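PDB 5MZ5: ALDH21) from Physcomitrella patens subsp. patens, which acts as an NADP(+)-dependent succinic semialdehyde dehydrogenase of the aldehyde dehydrogenase family, oxidising succinic semialdehyde to succinate. Local coordinates for residues A[299-302]-A[303-307]. Sequence-based numbering, arbitrary orientation.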
loop_
_atom_site.group_PDB
_atom_site.type_symbol
_atom_site.label_atom_id
_atom_site.label_comp_id
_atom_site.label_asym_id
_atom_site.label_seq_id
_atom_site.Cartn_x
_atom_site.Cartn_y
_atom_site.Cartn_z
ATOM N N PRO A 299 -18.213 -25.082 -13.773
ATOM C CA PRO A 299 -18.043 -25.301 -15.233
ATOM C C PRO A 299 -19.147 -26.174 -15.840
ATOM O O PRO A 299 -19.367 -26.139 -17.053
ATOM C CB PRO A 299 -16.665 -25.980 -15.325
ATOM C CG PRO A 299 -16.524 -26.735 -14.020
ATOM C CD PRO A 299 -17.292 -25.931 -12.980
ATOM N N ASP A 300 -19.846 -26.956 -14.997
ATOM C CA ASP A 300 -20.923 -27.848 -15.430
ATOM C C ASP A 300 -21.954 -28.046 -14.319
ATOM O O ASP A 300 -21.754 -27.554 -13.201
ATOM C CB ASP A 300 -20.363 -29.199 -15.949
ATOM C CG ASP A 300 -19.433 -29.942 -14.992
ATOM O OD1 ASP A 300 -19.773 -30.057 -13.793
ATOM O OD2 ASP A 300 -18.388 -30.453 -15.455
ATOM N N LEU A 301 -23.061 -28.755 -14.634
ATOM C CA LEU A 301 -24.162 -29.032 -13.711
ATOM C C LEU A 301 -23.717 -29.803 -12.471
ATOM O O LEU A 301 -24.069 -29.404 -11.363
ATOM C CB LEU A 301 -25.326 -29.736 -14.421
ATOM C CG LEU A 301 -26.570 -30.101 -13.565
ATOM C CD1 LEU A 301 -27.251 -28.862 -12.984
ATOM C CD2 LEU A 301 -27.564 -30.920 -14.376
ATOM N N ASP A 302 -22.937 -30.882 -12.659
ATOM C CA ASP A 302 -22.432 -31.735 -11.577
ATOM C C ASP A 302 -21.685 -30.927 -10.527
ATOM O O ASP A 302 -21.997 -31.046 -9.342
ATOM C CB ASP A 302 -21.518 -32.839 -12.142
ATOM C CG ASP A 302 -22.122 -34.211 -12.075
ATOM O OD1 ASP A 302 -22.971 -34.528 -12.938
ATOM O OD2 ASP A 302 -21.724 -34.985 -11.178
ATOM N N TYR A 303 -20.719 -30.090 -10.971
ATOM C CA TYR A 303 -19.943 -29.243 -10.083
ATOM C C TYR A 303 -20.822 -28.178 -9.416
ATOM O O TYR A 303 -20.642 -27.928 -8.231
ATOM C CB TYR A 303 -18.742 -28.602 -10.801
ATOM C CG TYR A 303 -17.812 -27.905 -9.837
ATOM C CD1 TYR A 303 -16.867 -28.624 -9.107
ATOM C CD2 TYR A 303 -17.922 -26.539 -9.595
ATOM C CE1 TYR A 303 -16.034 -27.993 -8.181
ATOM C CE2 TYR A 303 -17.074 -25.895 -8.697
ATOM C CZ TYR A 303 -16.138 -26.628 -7.983
ATOM O OH TYR A 303 -15.326 -26.026 -7.057
ATOM N N THR A 304 -21.771 -27.576 -10.164
ATOM C CA THR A 304 -22.708 -26.569 -9.629
ATOM C C THR A 304 -23.543 -27.155 -8.487
ATOM O O THR A 304 -23.575 -26.556 -7.413
ATOM C CB THR A 304 -23.556 -25.934 -10.742
ATOM O OG1 THR A 304 -22.671 -25.432 -11.733
ATOM C CG2 THR A 304 -24.455 -24.799 -10.230
ATOM N N ILE A 305 -24.141 -28.355 -8.698
ATOM C CA ILE A 305 -24.960 -29.071 -7.702
ATOM C C ILE A 305 -24.134 -29.368 -6.449
ATOM O O ILE A 305 -24.594 -29.075 -5.350
ATOM C CB ILE A 305 -25.663 -30.343 -8.297
ATOM C CG1 ILE A 305 -26.688 -29.992 -9.410
ATOM C CG2 ILE A 305 -26.306 -31.256 -7.214
ATOM C CD1 ILE A 305 -27.887 -29.008 -9.045
ATOM N N GLN A 306 -22.900 -29.901 -6.620
ATOM C CA GLN A 306 -22.002 -30.215 -5.500
ATOM C C GLN A 306 -21.727 -28.994 -4.636
ATOM O O GLN A 306 -21.727 -29.111 -3.417
ATOM C CB GLN A 306 -20.671 -30.801 -6.001
ATOM C CG GLN A 306 -20.758 -32.257 -6.471
ATOM C CD GLN A 306 -19.582 -32.709 -7.323
ATOM O OE1 GLN A 306 -18.547 -32.037 -7.457
ATOM N NE2 GLN A 306 -19.717 -33.890 -7.918
ATOM N N ARG A 307 -21.503 -27.817 -5.268
ATOM C CA ARG A 307 -21.220 -26.575 -4.535
ATOM C C ARG A 307 -22.461 -26.026 -3.863
ATOM O O ARG A 307 -22.364 -25.482 -2.765
ATOM C CB ARG A 307 -20.532 -25.536 -5.436
ATOM C CG ARG A 307 -19.192 -26.037 -6.005
ATOM C CD ARG A 307 -18.024 -25.804 -5.081
ATOM N NE ARG A 307 -17.922 -26.807 -4.025
ATOM C CZ ARG A 307 -17.371 -26.586 -2.834
ATOM N NH1 ARG A 307 -16.890 -25.383 -2.525
ATOM N NH2 ARG A 307 -17.303 -27.564 -1.938
#
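D300 is the N-cap of helix 301-313: its side chain caps the backbone N-H of Y303, while its carbonyl oxygen takes the first helical bond, from T304 N. D300 OD1 accepts the backbone N-H of Y303, 3.0 Å from Y303 N, in a nearly straight bond of 168° that meets the oxygen close to its C-O axis, so that an amide at the start of the helix, with no preceding turn to pair with, is satisfied. The carboxylate reaches forward to it, with CG between the backbone N and the carbonyl carbon (chi1 54°). The carbonyl oxygen of D300 is gripped twice by T304: the backbone T304 N lies 3.0 Å from D300 O, slightly tilted from the carbonyl plane, and T304 OG1 donates to D300 O over 2.7 Å from above that plane. Since OG1 also bonds V298 N, this hydroxyl ties the turn before the helix to its first residues; a valine in its place would probably leave V298 N without this acceptor and D300 O with one donor fewer. The same i to i+4 series continues with I305 N to L301 O at 2.9 Å and Q306 N to D302 O.

Apolar contacts flank these bonds. P299, which follows a cis peptide bond, sets its CD obliquely against the Y303 ring, 3.5 Å from Y303 CD2. Two residues on, L301 and I305 run side by side, L301 CD1 lying 3.8 Å from I305 CG1.

The helix forms the crossover of a beta-alpha-beta unit between strands 290-294 and 323-329. L301 and I305 pack against helix 333-345, T304 and R307 touch F447 of strand 443-447, and Y303 meets R510 of the second subunit.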